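Local coordinates for bartonella effector protein (Bep) substrate of VirB T4SS (Bartonella rochalimae ATCC BAA-1498, PDB 4YK1) that is a secreted effector whose whole chain probably AMPylates target proteins, this piece being the BID domain of a type IV secretion substrate, at residues L44-Y49 with N105-L109; I62-P66 with Y116-S121. One frame throughout, in Å; residues are numbered along the deposited sequence.

Contact 1: L44-Y49 with N105-L109; sequences LSKLIY and NAKIL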
loop_
_atom_site.group_PDB
_atom_site.type_symbol
_atom_site.label_atom_id
_atom_site.label_comp_id
_atom_site.label_asym_id
_atom_site.label_seq_id
_atom_site.Cartn_x
_atom_site.Cartn_y
_atom_site.Cartn_z
ATOM N N LEU A 44 10.762 4.599 8.451
ATOM C CA LEU A 44 11.230 5.665 7.576
ATOM C C LEU A 44 10.507 6.972 7.872
ATOM O O LEU A 44 11.144 8.013 8.008
ATOM C CB LEU A 44 11.033 5.281 6.106
ATOM C CG LEU A 44 12.091 4.297 5.607
ATOM C CD1 LEU A 44 11.648 3.650 4.277
ATOM C CD2 LEU A 44 13.419 5.038 5.451
ATOM N N SER A 45 9.181 6.912 7.973
ATOM C CA SER A 45 8.383 8.107 8.271
ATOM C C SER A 45 8.814 8.767 9.576
ATOM O O SER A 45 8.834 9.992 9.686
ATOM C CB SER A 45 6.885 7.763 8.327
ATOM O OG SER A 45 6.413 7.384 7.036
ATOM N N LYS A 46 9.173 7.961 10.568
ATOM C CA LYS A 46 9.674 8.512 11.822
ATOM C C LYS A 46 11.028 9.198 11.603
ATOM O O LYS A 46 11.257 10.324 12.065
ATOM C CB LYS A 46 9.778 7.408 12.880
ATOM C CG LYS A 46 10.612 7.781 14.104
ATOM C CD LYS A 46 9.945 8.857 14.929
ATOM C CE LYS A 46 10.760 9.168 16.182
ATOM N NZ LYS A 46 10.232 10.368 16.874
ATOM N N LEU A 47 11.916 8.536 10.866
ATOM C CA LEU A 47 13.235 9.099 10.556
ATOM C C LEU A 47 13.180 10.409 9.784
ATOM O O LEU A 47 13.977 11.322 10.017
ATOM C CB LEU A 47 14.059 8.099 9.744
ATOM C CG LEU A 47 14.638 6.943 10.559
ATOM C CD1 LEU A 47 15.358 5.969 9.639
ATOM C CD2 LEU A 47 15.576 7.485 11.636
ATOM N N ILE A 48 12.257 10.482 8.830
ATOM C CA ILE A 48 12.231 11.586 7.896
ATOM C C ILE A 48 11.399 12.747 8.437
ATOM O O ILE A 48 11.810 13.903 8.355
ATOM C CB ILE A 48 11.688 11.141 6.520
ATOM C CG1 ILE A 48 12.568 10.045 5.920
ATOM C CG2 ILE A 48 11.612 12.338 5.562
ATOM C CD1 ILE A 48 11.865 9.268 4.830
ATOM N N TYR A 49 10.226 12.426 8.979
ATOM C CA TYR A 49 9.216 13.429 9.286
ATOM C C TYR A 49 8.912 13.513 10.777
ATOM O O TYR A 49 8.076 14.319 11.182
ATOM C CB TYR A 49 7.921 13.127 8.517
ATOM C CG TYR A 49 8.068 13.149 7.008
ATOM C CD1 TYR A 49 8.287 14.341 6.333
ATOM C CD2 TYR A 49 7.992 11.980 6.266
ATOM C CE1 TYR A 49 8.434 14.373 4.968
ATOM C CE2 TYR A 49 8.128 11.997 4.889
ATOM C CZ TYR A 49 8.352 13.198 4.253
ATOM O OH TYR A 49 8.491 13.235 2.889
ATOM N N ASN A 105 16.773 9.448 2.888
ATOM C CA ASN A 105 15.799 8.467 3.347
ATOM C C ASN A 105 14.428 8.646 2.664
ATOM O O ASN A 105 13.703 7.673 2.499
ATOM C CB ASN A 105 15.624 8.536 4.869
ATOM C CG ASN A 105 16.665 7.723 5.618
ATOM O OD1 ASN A 105 17.081 6.655 5.167
ATOM N ND2 ASN A 105 17.078 8.219 6.778
ATOM N N ALA A 106 14.064 9.877 2.293
ATOM C CA ALA A 106 12.805 10.101 1.573
ATOM C C ALA A 106 12.780 9.355 0.247
ATOM O O ALA A 106 11.722 8.873 -0.170
ATOM C CB ALA A 106 12.562 11.596 1.342
ATOM N N LYS A 107 13.934 9.258 -0.425
ATOM C CA LYS A 107 14.019 8.464 -1.660
ATOM C C LYS A 107 13.750 6.985 -1.400
ATOM O O LYS A 107 13.112 6.297 -2.215
ATOM C CB LYS A 107 15.394 8.614 -2.328
ATOM C CG LYS A 107 15.717 10.044 -2.740
ATOM C CD LYS A 107 16.970 10.091 -3.582
ATOM C CE LYS A 107 17.109 11.431 -4.276
ATOM N NZ LYS A 107 17.432 12.483 -3.299
ATOM N N ILE A 108 14.274 6.491 -0.282
ATOM C CA ILE A 108 14.063 5.104 0.109
ATOM C C ILE A 108 12.582 4.905 0.446
ATOM O O ILE A 108 11.970 3.887 0.099
ATOM C CB ILE A 108 14.965 4.722 1.299
ATOM C CG1 ILE A 108 16.441 4.829 0.894
ATOM C CG2 ILE A 108 14.660 3.281 1.761
ATOM C CD1 ILE A 108 17.407 4.706 2.071
ATOM N N LEU A 109 12.006 5.893 1.120
ATOM C CA LEU A 109 10.588 5.848 1.442
ATOM C C LEU A 109 9.738 5.828 0.173
ATOM O O LEU A 109 8.781 5.053 0.059
ATOM C CB LEU A 109 10.214 7.039 2.329
ATOM C CG LEU A 109 8.720 7.186 2.651
ATOM C CD1 LEU A 109 8.138 5.934 3.343
ATOM C CD2 LEU A 109 8.452 8.456 3.482
HETATM O O HOH W 1 16.281 10.659 8.350
#
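L109 enters the flank of helix 32-49 as a knob into a hole formed by L44, S45, I48 and Y49. Its two methyls divide the work: CD1 leans on L44 CB, while CD2 meets Y49 CE2 at 3.8 Å, in the plane of the tyrosine ring and at its edge. With CG of L109 anti to the backbone N (chi1 175°), the fork is carried across to helix 32-49. In return, L44 CD1 settles against L109 CA at 3.7 Å and also touches I108 CG2. I48 comes up to the partner backbone, its CD1 3.4 Å from both N105 O and A106 N, with CG1 against the CB of N105. The N105 amide sits at the outer side, with OD1 against L44 CD2 and ND2 4.0 Å from L47 CD1. Here a water accepts from N105 ND2 at 3.0 Å and donates weakly to L47 O, a polar link at the edge of a mainly apolar interface.

One shell further out, the Y49 ring has I48 CG2 over the centre of one face, 3.5 Å above its plane, and its hydroxyl is hydrogen-bonded to P80 O. I54, I83 and L86 also touch this tyrosine, and S45 OG bonds back to I41 O. The short axes run 9.6 Å apart at 148°, an antiparallel helix pair with a knob-into-hole at L109, consistent with the four-helix bundle of the BID domain.

Contact 2: I62-P66 with Y116-S121; sequences INANP and YADKVS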
loop_
_atom_site.group_PDB
_atom_site.type_symbol
_atom_site.label_atom_id
_atom_site.label_comp_id
_atom_site.label_asym_id
_atom_site.label_seq_id
_atom_site.Cartn_x
_atom_site.Cartn_y
_atom_site.Cartn_z
ATOM N N ILE A 62 -4.209 3.518 -0.623
ATOM C CA ILE A 62 -3.458 2.611 -1.476
ATOM C C ILE A 62 -4.005 1.186 -1.346
ATOM O O ILE A 62 -4.102 0.459 -2.336
ATOM C CB ILE A 62 -1.974 2.671 -1.146
ATOM C CG1 ILE A 62 -1.413 4.035 -1.569
ATOM C CG2 ILE A 62 -1.218 1.560 -1.841
ATOM C CD1 ILE A 62 -0.097 4.361 -0.917
ATOM N N ASN A 63 -4.376 0.789 -0.131
ATOM C CA ASN A 63 -4.946 -0.551 0.067
ATOM C C ASN A 63 -6.205 -0.697 -0.762
ATOM O O ASN A 63 -6.516 -1.790 -1.244
ATOM C CB ASN A 63 -5.265 -0.818 1.536
ATOM C CG ASN A 63 -4.028 -1.092 2.355
ATOM O OD1 ASN A 63 -2.938 -1.310 1.809
ATOM N ND2 ASN A 63 -4.184 -1.100 3.670
ATOM N N ALA A 64 -6.939 0.402 -0.919
ATOM C CA ALA A 64 -8.159 0.363 -1.712
ATOM C C ALA A 64 -7.860 0.598 -3.194
ATOM O O ALA A 64 -8.576 0.098 -4.058
ATOM C CB ALA A 64 -9.165 1.382 -1.197
ATOM N N ASN A 65 -6.796 1.341 -3.483
ATOM C CA ASN A 65 -6.469 1.708 -4.855
ATOM C C ASN A 65 -4.966 1.845 -5.044
ATOM O O ASN A 65 -4.409 2.943 -4.944
ATOM C CB ASN A 65 -7.170 3.010 -5.253
ATOM C CG ASN A 65 -6.829 3.445 -6.674
ATOM O OD1 ASN A 65 -6.391 2.633 -7.492
ATOM N ND2 ASN A 65 -7.034 4.726 -6.974
ATOM N N PRO A 66 -4.303 0.725 -5.356
ATOM C CA PRO A 66 -2.843 0.634 -5.459
ATOM C C PRO A 66 -2.249 1.643 -6.429
ATOM O O PRO A 66 -1.112 2.070 -6.232
ATOM C CB PRO A 66 -2.614 -0.795 -5.963
ATOM C CG PRO A 66 -3.843 -1.535 -5.613
ATOM C CD PRO A 66 -4.964 -0.553 -5.666
ATOM N N TYR A 116 5.277 -1.251 -1.989
ATOM C CA TYR A 116 4.089 -1.566 -1.210
ATOM C C TYR A 116 2.861 -1.625 -2.119
ATOM O O TYR A 116 2.052 -2.553 -2.029
ATOM C CB TYR A 116 3.885 -0.531 -0.092
ATOM C CG TYR A 116 2.671 -0.797 0.785
ATOM C CD1 TYR A 116 1.402 -0.366 0.401
ATOM C CD2 TYR A 116 2.796 -1.476 2.002
ATOM C CE1 TYR A 116 0.291 -0.603 1.196
ATOM C CE2 TYR A 116 1.682 -1.718 2.809
ATOM C CZ TYR A 116 0.436 -1.288 2.388
ATOM O OH TYR A 116 -0.674 -1.509 3.164
ATOM N N ALA A 117 2.713 -0.629 -2.986
ATOM C CA ALA A 117 1.549 -0.573 -3.870
ATOM C C ALA A 117 1.527 -1.748 -4.838
ATOM O O ALA A 117 0.461 -2.242 -5.178
ATOM C CB ALA A 117 1.518 0.740 -4.649
ATOM N N ASP A 118 2.701 -2.174 -5.306
ATOM C CA ASP A 118 2.781 -3.347 -6.191
ATOM C C ASP A 118 2.299 -4.609 -5.473
ATOM O O ASP A 118 1.621 -5.451 -6.066
ATOM C CB ASP A 118 4.210 -3.553 -6.695
ATOM C CG ASP A 118 4.363 -4.816 -7.544
ATOM O OD1 ASP A 118 4.164 -4.715 -8.768
ATOM O OD2 ASP A 118 4.683 -5.901 -6.994
ATOM N N LYS A 119 2.669 -4.749 -4.202
ATOM C CA LYS A 119 2.250 -5.909 -3.417
ATOM C C LYS A 119 0.738 -5.900 -3.249
ATOM O O LYS A 119 0.083 -6.925 -3.427
ATOM C CB LYS A 119 2.922 -5.938 -2.034
ATOM C CG LYS A 119 4.435 -6.148 -2.049
ATOM C CD LYS A 119 5.034 -6.032 -0.634
ATOM C CE LYS A 119 6.566 -5.948 -0.648
ATOM N NZ LYS A 119 7.049 -4.543 -0.398
ATOM N N VAL A 120 0.184 -4.741 -2.894
ATOM C CA VAL A 120 -1.260 -4.609 -2.746
ATOM C C VAL A 120 -1.982 -5.017 -4.034
ATOM O O VAL A 120 -2.960 -5.755 -3.999
ATOM C CB VAL A 120 -1.652 -3.184 -2.358
ATOM C CG1 VAL A 120 -3.164 -3.022 -2.460
ATOM C CG2 VAL A 120 -1.177 -2.879 -0.937
ATOM N N SER A 121 -1.495 -4.512 -5.162
ATOM C CA SER A 121 -2.067 -4.802 -6.464
ATOM C C SER A 121 -2.125 -6.304 -6.747
ATOM O O SER A 121 -3.143 -6.820 -7.203
ATOM C CB SER A 121 -1.257 -4.100 -7.552
ATOM O OG SER A 121 -1.901 -4.244 -8.800
HETATM O O HOH W 2 -1.918 -2.248 5.542
#
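A buried seam near the centre of the chain joins the end of helix 56-64 and the turn after it to the middle of the long helix 97-140, combining one direct polar bond with close apolar packing. The bond runs from Y116 OH to N63 OD1 at 2.6 Å, in the carbonyl plane and on a lone pair, with a C=O...O angle of 123°. Amide and phenol planes are only 27° apart. A water donates to Y116 OH and accepts from N63 ND2 at 3.2 Å, so the two side chains are tied twice, which should hold the amide's rotation. A chi1 of -179° places the Y116 ring beside helix 56-64, where I62 CG2 meets its edge in plane, 3.9 Å from CD1. Beyond the helix end, P66 brings the CB-CG edge of its ring against the partner: CG touches V120 CG1 at 3.6 Å, and CB packs on S121 CB. A117 CB approaches P66 O to 3.3 Å and also meets I62 CG2.

R124, further along helix 97-140, bonds to N63 O. Helix 21-30 packs on this junction through I25 and I28, and helix 32-49 through I34 and S37, as befits the helical bundle of the BID domain.

How the contacts relate
Both contacts use helix 97-140 as a common rail, with contact 1 nearer its start and contact 2 a few turns later. Their centres lie 19 Å apart and their nearest atoms about 7 Å, so the two do not touch. Their partners, helix 32-49 and helix 56-64, are successive in the chain, and the segments alternate along the sequence. The pair illustrates how one long helix can serve two successive partners along its length: contact 1, partly buried and with its centre about 16 Å from the centre of the chain, is held mainly by interlocking apolar side chains, whereas contact 2, its centre about 4 Å from that of the chain, adds a buried asparagine-tyrosine bond.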